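Long-range contacts in N-deoxyribosyltransferase (Bacillus psychrosaccharolyticus, PDB 6EVS), which transfers 2-deoxyribose between nucleobases, exchanging the base of a 2'-deoxynucleoside, and serves as a biocatalyst for making modified nucleosides: residues G71-N76 / V96-P101; A7-N12 / T80-E85; E61-A66 / Y90-P95; H18-E23 / S35-Q40. All blocks are in the same frame, centred on the assembly; numbering follows the deposited sequence.

Contact 1 (G71-N76 / V96-P101); sequences GIIGDN and VMLFSP
Gly71 and Ile73 are hydrogen-bonded to Met97 and Phe99 along the backbone; the parallel register sets Gly71 beside Leu98 and Ile72 beside Phe99. Gly71 N donates to Met97 O at 2.7 Å, nearly straight at 170°. Phe99 N returns a bond to Gly71 O, and Ile73 N then donates to Phe99 O at 3.0 Å. Between these bonds, CA-H groups of Ile72 and Leu98 also approach carbonyl oxygens of the other segment. Past the strand ends a side chain takes over. Ser100 OG lies anti to its own backbone N (chi1 176°) and donates to Ile73 O at 3.1 Å. The same carbonyl oxygen lies 3.3 Å from Pro101 CD. This is the parallel pairing of strands 68-72 and 96-99, the two strands of a beta-alpha-beta unit whose crossover contains helix 80-91. The side chains divide between the two faces of the sheet. On the face of Leu98, its CD1 meets Ile73 CG1 at 3.6 Å, the two chains crossing obliquely, and helix 80-91 covers them through Leu86 and Thr82. On the face of Ile72 and Phe99, Ile72 CG2 meets Pro101 CG at 4.0 Å, the side chains at about a right angle. Trp121 stacks on the Phe99 ring there, and Ala22 of helix 13-28 packs on Ile72. Farther out, Ser100 OG also accepts a hydrogen bond from Gly103 N.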
loop_
_atom_site.group_PDB
_atom_site.type_symbol
_atom_site.label_atom_id
_atom_site.label_comp_id
_atom_site.label_asym_id
_atom_site.label_seq_id
_atom_site.Cartn_x
_atom_site.Cartn_y
_atom_site.Cartn_z
ATOM N N GLY A 71 14.034 9.902 -12.911
ATOM C CA GLY A 71 13.757 11.319 -12.749
ATOM C C GLY A 71 14.920 12.159 -13.241
ATOM O O GLY A 71 16.071 11.710 -13.236
ATOM N N ILE A 72 14.617 13.383 -13.680
ATOM C CA ILE A 72 15.642 14.363 -14.034
ATOM C C ILE A 72 15.430 15.593 -13.157
ATOM O O ILE A 72 14.363 16.218 -13.202
ATOM C CB ILE A 72 15.599 14.733 -15.525
ATOM C CG1 ILE A 72 15.778 13.479 -16.386
ATOM C CG2 ILE A 72 16.658 15.826 -15.847
ATOM C CD1 ILE A 72 15.539 13.715 -17.869
ATOM N N ILE A 73 16.411 15.899 -12.315
ATOM C CA ILE A 73 16.327 17.036 -11.413
ATOM C C ILE A 73 17.544 17.896 -11.685
ATOM O O ILE A 73 18.679 17.413 -11.587
ATOM C CB ILE A 73 16.266 16.603 -9.938
ATOM C CG1 ILE A 73 14.911 15.966 -9.609
ATOM C CG2 ILE A 73 16.541 17.793 -9.021
ATOM C CD1 ILE A 73 13.778 16.939 -9.473
ATOM N N GLY A 74 17.310 19.146 -12.058
ATOM C CA GLY A 74 18.388 20.060 -12.384
ATOM C C GLY A 74 18.207 21.396 -11.689
ATOM O O GLY A 74 17.783 21.479 -10.534
ATOM N N ASP A 75 18.539 22.448 -12.427
ATOM C CA ASP A 75 18.564 23.834 -11.963
ATOM C C ASP A 75 17.267 24.552 -12.298
ATOM O O ASP A 75 17.282 25.690 -12.759
ATOM C CB ASP A 75 19.745 24.554 -12.599
ATOM C CG ASP A 75 20.820 24.893 -11.610
ATOM O OD1 ASP A 75 20.572 24.695 -10.406
ATOM O OD2 ASP A 75 21.899 25.381 -12.027
ATOM N N ASN A 76 16.125 23.920 -12.058
ATOM C CA ASN A 76 14.945 24.205 -12.851
ATOM C C ASN A 76 13.929 25.094 -12.165
ATOM O O ASN A 76 13.078 25.677 -12.861
ATOM C CB ASN A 76 14.246 22.898 -13.231
ATOM C CG ASN A 76 14.964 22.156 -14.320
ATOM O OD1 ASN A 76 15.842 22.707 -14.989
ATOM N ND2 ASN A 76 14.606 20.897 -14.508
ATOM N N VAL A 96 13.679 4.296 -7.582
ATOM C CA VAL A 96 13.856 5.610 -8.188
ATOM C C VAL A 96 15.297 5.759 -8.648
ATOM O O VAL A 96 16.227 5.607 -7.852
ATOM C CB VAL A 96 13.477 6.741 -7.218
ATOM C CG1 VAL A 96 13.967 8.075 -7.766
ATOM C CG2 VAL A 96 11.986 6.770 -6.997
ATOM N N MET A 97 15.477 6.066 -9.932
ATOM C CA MET A 97 16.752 6.503 -10.470
ATOM C C MET A 97 16.690 7.994 -10.774
ATOM O O MET A 97 15.665 8.504 -11.234
ATOM C CB MET A 97 17.141 5.730 -11.733
ATOM C CG MET A 97 17.515 4.243 -11.468
ATOM S SD MET A 97 17.322 3.335 -12.998
ATOM C CE MET A 97 18.920 3.182 -13.715
ATOM N N LEU A 98 17.788 8.694 -10.521
ATOM C CA LEU A 98 17.798 10.142 -10.659
ATOM C C LEU A 98 19.026 10.565 -11.446
ATOM O O LEU A 98 20.130 10.055 -11.222
ATOM C CB LEU A 98 17.764 10.826 -9.282
ATOM C CG LEU A 98 17.414 12.317 -9.242
ATOM C CD1 LEU A 98 15.937 12.526 -9.528
ATOM C CD2 LEU A 98 17.795 12.934 -7.900
ATOM N N PHE A 99 18.818 11.489 -12.378
ATOM C CA PHE A 99 19.877 12.078 -13.174
ATOM C C PHE A 99 19.880 13.579 -12.916
ATOM O O PHE A 99 18.839 14.233 -13.023
ATOM C CB PHE A 99 19.685 11.782 -14.671
ATOM C CG PHE A 99 20.781 12.353 -15.543
ATOM C CD1 PHE A 99 20.659 13.612 -16.087
ATOM C CD2 PHE A 99 21.933 11.624 -15.805
ATOM C CE1 PHE A 99 21.674 14.149 -16.873
ATOM C CE2 PHE A 99 22.950 12.155 -16.595
ATOM C CZ PHE A 99 22.816 13.409 -17.130
ATOM N N SER A 100 21.034 14.129 -12.562
ATOM C CA SER A 100 21.094 15.578 -12.337
ATOM C C SER A 100 22.039 16.210 -13.348
ATOM O O SER A 100 23.255 15.942 -13.305
ATOM C CB SER A 100 21.529 15.904 -10.901
ATOM O OG SER A 100 21.690 17.303 -10.693
ATOM N N PRO A 101 21.540 17.032 -14.274
ATOM C CA PRO A 101 22.438 17.662 -15.264
ATOM C C PRO A 101 23.427 18.645 -14.652
ATOM O O PRO A 101 24.424 18.982 -15.304
ATOM C CB PRO A 101 21.466 18.379 -16.223
ATOM C CG PRO A 101 20.117 17.745 -15.979
ATOM C CD PRO A 101 20.120 17.337 -14.532
#

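Contact 2 (A7-N12 / T80-E85); sequences ASPFFN and TGTAWE
The backbones come closest at Ser8 and Thr82, with CA atoms 5.3 Å apart, where the chain leaves the C-terminal end of strand 3-7, the edge at which parallel alpha/beta folds usually place their pockets, and passes the first turns of helix 80-91. Thr82 meets it with two branches. Its CG2 lies anti to the backbone N (chi1 -66° for OG1) and rests 3.5 Å from Ala7 O. Its OG1 points at the next residues, 3.2 Å from Ser8 CA and as near to Pro9 CD; the two side chains cross at about a right angle. One turn on, Glu85 reaches out with an extended chain, and OE1 comes to 3.4 Å from Ala7 CB. A water also bridges the segments: it accepts from Ser8 N at 3.0 Å and probably donates to Glu85 OE1 at 2.6 Å. The other carboxylate oxygen, OE2, is held by Tyr5 OH. Ser8 OG reaches forward to the next carbonyl, Pro9 O, at 2.8 Å, on a lone pair in the carbonyl plane. Ala7 bonds through its backbone to Phe70 and Ile72 of strand 68-72. Val19 of helix 13-28 covers Ser8, while Trp84 and Glu85 also meet a second subunit.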
loop_
_atom_site.group_PDB
_atom_site.type_symbol
_atom_site.label_atom_id
_atom_site.label_comp_id
_atom_site.label_asym_id
_atom_site.label_seq_id
_atom_site.Cartn_x
_atom_site.Cartn_y
_atom_site.Cartn_z
ATOM N N ALA A 7 10.197 10.826 -15.246
ATOM C CA ALA A 7 9.706 11.981 -14.492
ATOM C C ALA A 7 10.634 13.182 -14.711
ATOM O O ALA A 7 11.760 13.212 -14.205
ATOM C CB ALA A 7 9.601 11.671 -12.999
ATOM N N SER A 8 10.128 14.213 -15.392
ATOM C CA SER A 8 10.928 15.409 -15.646
ATOM C C SER A 8 10.021 16.535 -16.121
ATOM O O SER A 8 9.010 16.265 -16.779
ATOM C CB SER A 8 12.004 15.151 -16.705
ATOM O OG SER A 8 12.608 16.401 -17.125
ATOM N N PRO A 9 10.344 17.797 -15.841
ATOM C CA PRO A 9 9.663 18.889 -16.539
ATOM C C PRO A 9 10.016 18.854 -18.018
ATOM O O PRO A 9 10.990 18.224 -18.431
ATOM C CB PRO A 9 10.210 20.153 -15.859
ATOM C CG PRO A 9 11.566 19.751 -15.338
ATOM C CD PRO A 9 11.375 18.289 -14.909
ATOM N N PHE A 10 9.201 19.546 -18.826
ATOM C CA PHE A 10 9.427 19.585 -20.273
ATOM C C PHE A 10 8.861 20.879 -20.834
ATOM O O PHE A 10 8.213 20.894 -21.885
ATOM C CB PHE A 10 8.831 18.364 -20.982
ATOM C CG PHE A 10 7.416 18.036 -20.578
ATOM C CD1 PHE A 10 6.341 18.497 -21.330
ATOM C CD2 PHE A 10 7.163 17.253 -19.464
ATOM C CE1 PHE A 10 5.037 18.195 -20.974
ATOM C CE2 PHE A 10 5.865 16.934 -19.099
ATOM C CZ PHE A 10 4.794 17.410 -19.854
ATOM N N PHE A 11 9.125 21.988 -20.147
ATOM C CA PHE A 11 8.390 23.223 -20.370
ATOM C C PHE A 11 9.214 24.314 -21.026
ATOM O O PHE A 11 8.633 25.322 -21.442
ATOM C CB PHE A 11 7.816 23.744 -19.044
ATOM C CG PHE A 11 7.161 22.673 -18.222
ATOM C CD1 PHE A 11 6.344 21.734 -18.831
ATOM C CD2 PHE A 11 7.397 22.575 -16.864
ATOM C CE1 PHE A 11 5.755 20.713 -18.086
ATOM C CE2 PHE A 11 6.801 21.566 -16.118
ATOM C CZ PHE A 11 5.985 20.636 -16.733
ATOM N N ASN A 12 10.536 24.154 -21.120
ATOM C CA ASN A 12 11.368 25.085 -21.880
ATOM C C ASN A 12 12.405 24.266 -22.638
ATOM O O ASN A 12 12.494 23.045 -22.487
ATOM C CB ASN A 12 12.006 26.155 -20.973
ATOM C CG ASN A 12 12.969 25.559 -19.939
ATOM O OD1 ASN A 12 13.830 24.747 -20.270
ATOM N ND2 ASN A 12 12.825 25.969 -18.685
ATOM N N THR A 80 8.459 20.839 -9.434
ATOM C CA THR A 80 7.397 20.559 -8.468
ATOM C C THR A 80 6.672 19.253 -8.796
ATOM O O THR A 80 6.568 18.346 -7.952
ATOM C CB THR A 80 6.433 21.754 -8.442
ATOM O OG1 THR A 80 7.204 22.961 -8.413
ATOM C CG2 THR A 80 5.570 21.728 -7.215
ATOM N N GLY A 81 6.167 19.129 -10.024
ATOM C CA GLY A 81 5.469 17.905 -10.392
ATOM C C GLY A 81 6.399 16.710 -10.416
ATOM O O GLY A 81 6.020 15.612 -10.003
ATOM N N THR A 82 7.637 16.904 -10.895
ATOM C CA THR A 82 8.601 15.802 -10.878
ATOM C C THR A 82 8.859 15.336 -9.454
ATOM O O THR A 82 8.806 14.132 -9.162
ATOM C CB THR A 82 9.914 16.227 -11.549
ATOM O OG1 THR A 82 9.673 16.464 -12.941
ATOM C CG2 THR A 82 10.978 15.123 -11.398
ATOM N N ALA A 83 9.098 16.282 -8.541
ATOM C CA ALA A 83 9.329 15.916 -7.143
ATOM C C ALA A 83 8.135 15.155 -6.563
ATOM O O ALA A 83 8.309 14.158 -5.847
ATOM C CB ALA A 83 9.618 17.178 -6.322
ATOM N N TRP A 84 6.916 15.605 -6.888
ATOM C CA TRP A 84 5.695 14.895 -6.486
ATOM C C TRP A 84 5.694 13.466 -7.020
ATOM O O TRP A 84 5.380 12.505 -6.292
ATOM C CB TRP A 84 4.473 15.696 -6.991
ATOM C CG TRP A 84 3.114 15.214 -6.508
ATOM C CD1 TRP A 84 2.358 15.757 -5.502
ATOM C CD2 TRP A 84 2.365 14.100 -7.015
ATOM N NE1 TRP A 84 1.194 15.030 -5.336
ATOM C CE2 TRP A 84 1.165 14.020 -6.261
ATOM C CE3 TRP A 84 2.580 13.171 -8.040
ATOM C CZ2 TRP A 84 0.179 13.044 -6.503
ATOM C CZ3 TRP A 84 1.594 12.174 -8.265
ATOM C CH2 TRP A 84 0.420 12.128 -7.493
ATOM N N GLU A 85 6.064 13.295 -8.288
ATOM C CA GLU A 85 6.066 11.956 -8.872
ATOM C C GLU A 85 7.126 11.059 -8.251
ATOM O O GLU A 85 6.930 9.842 -8.193
ATOM C CB GLU A 85 6.266 12.044 -10.386
ATOM C CG GLU A 85 5.102 12.773 -11.058
ATOM C CD GLU A 85 5.344 13.060 -12.523
ATOM O OE1 GLU A 85 6.515 13.182 -12.958
ATOM O OE2 GLU A 85 4.338 13.182 -13.243
HETATM O O HOH W 1 7.156 14.394 -15.196
#

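Contact 3 (E61-A66 / Y90-P95); sequences EHIKWA and YILGKP
Lys94 reaches across to the end of helix 49-65, where Lys64 and Ala66 offer carbonyl oxygens. Its CB points toward that helix. CG lies anti to the carbonyl carbon, 4.0 Å from Ile63 O, and the chain bends at chi2 (-67°) before running straight. CD passes 3.3 Å from Ala66 O. CE lies between two carbonyls, 3.1 Å from Ile63 O and slightly farther from Ala66 O. NZ then donates two hydrogen bonds. One goes to Ala66 O at 2.8 Å, close to the line of the C=O bond (171°). The other goes to Lys64 O at 3.0 Å and arrives from above the carbonyl plane, 40° out of it. The positive ammonium group thus sits at the C-terminal end of the helix, where it would probably be favoured by the helix dipole. Leu92 makes a separate apolar contact with the same helix. Its CD1 meets Ile63 CG2 at 3.8 Å, roughly at a right angle, and also approaches Lys64 CG. Lys64 packs on Gly93 of a third subunit, and Leu92 on Ile91 of a second. Gly93, with positive phi, closes helix 80-91 in a Schellman motif, a common helix C-cap, and the chain leads from it through Lys94 into strand 96-99.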
loop_
_atom_site.group_PDB
_atom_site.type_symbol
_atom_site.label_atom_id
_atom_site.label_comp_id
_atom_site.label_asym_id
_atom_site.label_seq_id
_atom_site.Cartn_x
_atom_site.Cartn_y
_atom_site.Cartn_z
ATOM N N GLU A 61 -1.328 6.293 -13.541
ATOM C CA GLU A 61 -1.429 4.899 -13.961
ATOM C C GLU A 61 -0.118 4.409 -14.578
ATOM O O GLU A 61 0.270 3.248 -14.380
ATOM C CB GLU A 61 -2.597 4.708 -14.938
ATOM C CG GLU A 61 -3.130 3.291 -14.951
ATOM C CD GLU A 61 -3.771 2.895 -13.626
ATOM O OE1 GLU A 61 -3.848 1.688 -13.346
ATOM O OE2 GLU A 61 -4.191 3.788 -12.858
ATOM N N HIS A 62 0.609 5.283 -15.295
ATOM C CA HIS A 62 1.855 4.820 -15.888
ATOM C C HIS A 62 3.010 4.791 -14.890
ATOM O O HIS A 62 3.977 4.052 -15.105
ATOM C CB HIS A 62 2.202 5.651 -17.119
ATOM C CG HIS A 62 1.485 5.184 -18.343
ATOM N ND1 HIS A 62 0.215 5.612 -18.665
ATOM C CD2 HIS A 62 1.826 4.273 -19.285
ATOM C CE1 HIS A 62 -0.169 5.032 -19.789
ATOM N NE2 HIS A 62 0.782 4.204 -20.181
ATOM N N ILE A 63 2.922 5.540 -13.793
ATOM C CA ILE A 63 3.865 5.302 -12.703
ATOM C C ILE A 63 3.614 3.930 -12.103
ATOM O O ILE A 63 4.553 3.183 -11.798
ATOM C CB ILE A 63 3.758 6.396 -11.623
ATOM C CG1 ILE A 63 3.991 7.791 -12.197
ATOM C CG2 ILE A 63 4.744 6.112 -10.488
ATOM C CD1 ILE A 63 3.892 8.846 -11.106
ATOM N N LYS A 64 2.336 3.576 -11.936
ATOM C CA LYS A 64 1.978 2.265 -11.391
ATOM C C LYS A 64 2.372 1.134 -12.337
ATOM O O LYS A 64 2.793 0.055 -11.884
ATOM C CB LYS A 64 0.483 2.233 -11.093
ATOM C CG LYS A 64 0.108 3.035 -9.866
ATOM C CD LYS A 64 -1.344 3.471 -9.899
ATOM C CE LYS A 64 -1.685 4.239 -8.631
ATOM N NZ LYS A 64 -3.142 4.494 -8.472
ATOM N N TRP A 65 2.237 1.363 -13.652
ATOM C CA TRP A 65 2.612 0.374 -14.664
ATOM C C TRP A 65 4.128 0.159 -14.744
ATOM O O TRP A 65 4.582 -0.935 -15.102
ATOM C CB TRP A 65 2.039 0.835 -16.005
ATOM C CG TRP A 65 2.704 0.423 -17.308
ATOM C CD1 TRP A 65 2.320 -0.603 -18.140
ATOM C CD2 TRP A 65 3.820 1.071 -17.961
ATOM N NE1 TRP A 65 3.127 -0.633 -19.258
ATOM C CE2 TRP A 65 4.058 0.376 -19.171
ATOM C CE3 TRP A 65 4.628 2.178 -17.646
ATOM C CZ2 TRP A 65 5.096 0.735 -20.056
ATOM C CZ3 TRP A 65 5.667 2.537 -18.531
ATOM C CH2 TRP A 65 5.890 1.812 -19.715
ATOM N N ALA A 66 4.913 1.185 -14.420
ATOM C CA ALA A 66 6.360 1.151 -14.589
ATOM C C ALA A 66 7.027 0.238 -13.555
ATOM O O ALA A 66 6.538 0.082 -12.435
ATOM C CB ALA A 66 6.937 2.560 -14.435
ATOM N N TYR A 90 8.152 6.451 -4.700
ATOM C CA TYR A 90 8.780 5.832 -3.538
ATOM C C TYR A 90 7.764 5.062 -2.708
ATOM O O TYR A 90 7.990 3.898 -2.357
ATOM C CB TYR A 90 9.459 6.907 -2.689
ATOM C CG TYR A 90 10.171 6.338 -1.482
ATOM C CD1 TYR A 90 11.349 5.615 -1.626
ATOM C CD2 TYR A 90 9.665 6.519 -0.199
ATOM C CE1 TYR A 90 12.022 5.101 -0.522
ATOM C CE2 TYR A 90 10.322 5.995 0.907
ATOM C CZ TYR A 90 11.497 5.302 0.739
ATOM O OH TYR A 90 12.133 4.780 1.838
ATOM N N ILE A 91 6.626 5.691 -2.389
ATOM C CA ILE A 91 5.598 4.962 -1.638
ATOM C C ILE A 91 5.062 3.790 -2.451
ATOM O O ILE A 91 4.753 2.730 -1.892
ATOM C CB ILE A 91 4.461 5.892 -1.180
ATOM C CG1 ILE A 91 5.016 7.081 -0.373
ATOM C CG2 ILE A 91 3.404 5.077 -0.353
ATOM C CD1 ILE A 91 5.897 6.658 0.822
ATOM N N LEU A 92 4.948 3.938 -3.771
ATOM C CA LEU A 92 4.456 2.829 -4.588
ATOM C C LEU A 92 5.479 1.707 -4.719
ATOM O O LEU A 92 5.188 0.690 -5.359
ATOM C CB LEU A 92 4.067 3.330 -5.979
ATOM C CG LEU A 92 2.787 4.180 -6.119
ATOM C CD1 LEU A 92 2.754 4.854 -7.483
ATOM C CD2 LEU A 92 1.557 3.268 -5.911
ATOM N N GLY A 93 6.662 1.864 -4.134
ATOM C CA GLY A 93 7.662 0.803 -4.167
ATOM C C GLY A 93 8.391 0.688 -5.483
ATOM O O GLY A 93 8.982 -0.357 -5.765
ATOM N N LYS A 94 8.364 1.749 -6.314
ATOM C CA LYS A 94 9.132 1.753 -7.553
ATOM C C LYS A 94 10.550 2.227 -7.263
ATOM O O LYS A 94 10.717 3.312 -6.689
ATOM C CB LYS A 94 8.500 2.688 -8.582
ATOM C CG LYS A 94 7.019 2.487 -8.690
ATOM C CD LYS A 94 6.763 1.152 -9.271
ATOM C CE LYS A 94 5.268 1.014 -9.675
ATOM N NZ LYS A 94 5.070 -0.411 -10.065
ATOM N N PRO A 95 11.585 1.466 -7.634
ATOM C CA PRO A 95 12.952 1.986 -7.476
ATOM C C PRO A 95 13.094 3.302 -8.235
ATOM O O PRO A 95 12.635 3.434 -9.372
ATOM C CB PRO A 95 13.824 0.878 -8.068
ATOM C CG PRO A 95 13.048 -0.399 -7.723
ATOM C CD PRO A 95 11.583 0.038 -8.013
#

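Contact 4 (H18-E23 / S35-Q40); sequences HVSKAE and SPRENQ
A partly buried salt bridge joins helix 13-28 to the 3-10 turn that follows strand 32-34, within the alpha/beta fold of the nucleoside 2-deoxyribosyltransferase family. Arg37 grips the Glu23 carboxylate side-on with two nitrogens. NE donates to OE2 at 2.8 Å and NH2 to OE1 at 2.8 Å, both on the syn side of the carboxylate. The two flat groups are turned 35° apart. Arg37 CG sits between the backbone N and the carbonyl carbon (chi1 80°), and from there the chain runs extended to NE. Its CD passes 3.7 Å from Val19 CG1, the two side chains sliding past each other in opposite directions. Ser35 OG also lies 2.5 Å from Glu23 OE2, a hydrogen bond so short that its length is doubtful. Arg37 probably favours the ionised form of Glu23. Leu6 of strand 3-7 packs on both Glu23 and Ser35, and Phe10 lies against Arg37. Glu38 OE1 comes to 4.0 Å from Glu23 OE2, while Arg27 holds the other oxygen of Glu38, OE2, in a salt bridge. One water bridges the two acids, donating to Glu23 OE1 at 3.0 Å and to Glu38 OE1 at 2.6 Å.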
loop_
_atom_site.group_PDB
_atom_site.type_symbol
_atom_site.label_atom_id
_atom_site.label_comp_id
_atom_site.label_asym_id
_atom_site.label_seq_id
_atom_site.Cartn_x
_atom_site.Cartn_y
_atom_site.Cartn_z
ATOM N N HIS A 18 17.071 17.696 -22.118
ATOM C CA HIS A 18 17.416 16.588 -21.226
ATOM C C HIS A 18 16.418 15.438 -21.348
ATOM O O HIS A 18 16.810 14.264 -21.311
ATOM C CB HIS A 18 17.488 17.078 -19.779
ATOM C CG HIS A 18 18.507 18.156 -19.551
ATOM N ND1 HIS A 18 18.222 19.317 -18.868
ATOM C CD2 HIS A 18 19.808 18.239 -19.909
ATOM C CE1 HIS A 18 19.301 20.077 -18.821
ATOM N NE2 HIS A 18 20.279 19.448 -19.450
ATOM N N VAL A 19 15.125 15.748 -21.478
ATOM C CA VAL A 19 14.118 14.695 -21.648
ATOM C C VAL A 19 14.385 13.903 -22.923
ATOM O O VAL A 19 14.310 12.669 -22.939
ATOM C CB VAL A 19 12.705 15.311 -21.653
ATOM C CG1 VAL A 19 11.673 14.301 -22.180
ATOM C CG2 VAL A 19 12.330 15.766 -20.260
ATOM N N SER A 20 14.702 14.607 -24.010
ATOM C CA SER A 20 14.979 13.970 -25.296
ATOM C C SER A 20 16.168 13.019 -25.208
ATOM O O SER A 20 16.140 11.913 -25.767
ATOM C CB SER A 20 15.238 15.062 -26.347
ATOM O OG SER A 20 15.625 14.508 -27.587
ATOM N N LYS A 21 17.237 13.441 -24.534
ATOM C CA LYS A 21 18.397 12.574 -24.382
ATOM C C LYS A 21 18.050 11.364 -23.527
ATOM O O LYS A 21 18.482 10.245 -23.827
ATOM C CB LYS A 21 19.564 13.353 -23.770
ATOM C CG LYS A 21 20.831 12.521 -23.527
ATOM C CD LYS A 21 21.327 11.874 -24.816
ATOM C CE LYS A 21 22.771 11.414 -24.708
ATOM N NZ LYS A 21 23.301 10.999 -26.042
ATOM N N ALA A 22 17.265 11.574 -22.465
ATOM C CA ALA A 22 16.845 10.459 -21.617
ATOM C C ALA A 22 16.022 9.450 -22.406
ATOM O O ALA A 22 16.231 8.235 -22.286
ATOM C CB ALA A 22 16.046 10.967 -20.415
ATOM N N GLU A 23 15.058 9.937 -23.195
ATOM C CA GLU A 23 14.261 9.047 -24.037
ATOM C C GLU A 23 15.161 8.225 -24.951
ATOM O O GLU A 23 15.051 6.991 -25.010
ATOM C CB GLU A 23 13.260 9.851 -24.866
ATOM C CG GLU A 23 12.138 10.529 -24.076
ATOM C CD GLU A 23 11.463 11.632 -24.894
ATOM O OE1 GLU A 23 11.994 11.963 -25.983
ATOM O OE2 GLU A 23 10.408 12.154 -24.458
ATOM N N SER A 35 6.931 8.620 -21.615
ATOM C CA SER A 35 7.442 9.986 -21.521
ATOM C C SER A 35 6.269 10.948 -21.510
ATOM O O SER A 35 5.571 11.067 -22.524
ATOM C CB SER A 35 8.387 10.311 -22.678
ATOM O OG SER A 35 8.959 11.613 -22.496
ATOM N N PRO A 36 5.992 11.614 -20.388
ATOM C CA PRO A 36 4.756 12.397 -20.278
ATOM C C PRO A 36 4.561 13.418 -21.380
ATOM O O PRO A 36 3.410 13.706 -21.716
ATOM C CB PRO A 36 4.898 13.071 -18.911
ATOM C CG PRO A 36 5.686 12.022 -18.090
ATOM C CD PRO A 36 6.689 11.485 -19.093
ATOM N N ARG A 37 5.635 13.954 -21.961
ATOM C CA ARG A 37 5.493 14.967 -23.004
ATOM C C ARG A 37 4.890 14.398 -24.289
ATOM O O ARG A 37 4.310 15.159 -25.082
ATOM C CB ARG A 37 6.852 15.605 -23.298
ATOM C CG ARG A 37 7.746 14.776 -24.198
ATOM C CD ARG A 37 9.024 15.499 -24.535
ATOM N NE ARG A 37 9.873 14.695 -25.406
ATOM C CZ ARG A 37 10.588 15.184 -26.406
ATOM N NH1 ARG A 37 10.538 16.478 -26.669
ATOM N NH2 ARG A 37 11.343 14.379 -27.143
ATOM N N GLU A 38 5.028 13.086 -24.516
ATOM C CA GLU A 38 4.413 12.425 -25.660
ATOM C C GLU A 38 2.963 12.062 -25.398
ATOM O O GLU A 38 2.327 11.457 -26.266
ATOM C CB GLU A 38 5.179 11.147 -26.032
ATOM C CG GLU A 38 6.701 11.259 -26.061
ATOM C CD GLU A 38 7.372 9.936 -26.413
ATOM O OE1 GLU A 38 8.417 9.954 -27.095
ATOM O OE2 GLU A 38 6.853 8.875 -26.002
ATOM N N ASN A 39 2.435 12.405 -24.226
ATOM C CA ASN A 39 1.119 11.965 -23.782
ATOM C C ASN A 39 0.328 13.137 -23.243
ATOM O O ASN A 39 -0.301 13.080 -22.185
ATOM C CB ASN A 39 1.302 10.848 -22.766
ATOM C CG ASN A 39 1.997 9.669 -23.380
ATOM O OD1 ASN A 39 3.214 9.492 -23.213
ATOM N ND2 ASN A 39 1.246 8.866 -24.137
ATOM N N GLN A 40 0.354 14.238 -23.990
ATOM C CA GLN A 40 -0.426 15.423 -23.683
ATOM C C GLN A 40 -1.830 15.336 -24.269
ATOM O O GLN A 40 -2.600 16.297 -24.152
ATOM C CB GLN A 40 0.331 16.676 -24.170
ATOM C CG GLN A 40 1.662 16.825 -23.402
ATOM C CD GLN A 40 2.512 18.008 -23.822
ATOM O OE1 GLN A 40 2.215 19.157 -23.492
ATOM N NE2 GLN A 40 3.603 17.727 -24.520
HETATM O O HOH W 2 9.976 11.748 -28.213
#

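How the contacts relate
Contact 1 lies in the five-stranded parallel sheet, joining strands 68-72 and 96-99, and the other three lie around it. Contact 2 is about 9 Å from it between centres, and Asn76 of contact 1 packs on Pro9. Contacts 2 and 3 share helix 80-91, with centres about 15 Å apart, and Glu85 packs on Ile63. Contact 4 is nested in the chain loop that contact 2 closes; Phe10 lies against Gln40, and Pro101 of contact 1 against His18. Contact 4 closes before contacts 1 and 3 open, while the segments of contacts 1, 2 and 3 alternate. Contacts 1 and 3 lie on opposite sides of the chain's centre, about 17 Å between centres. Contacts 2 and 3 also meet the second subunit, so helix 80-91 links core and assembly.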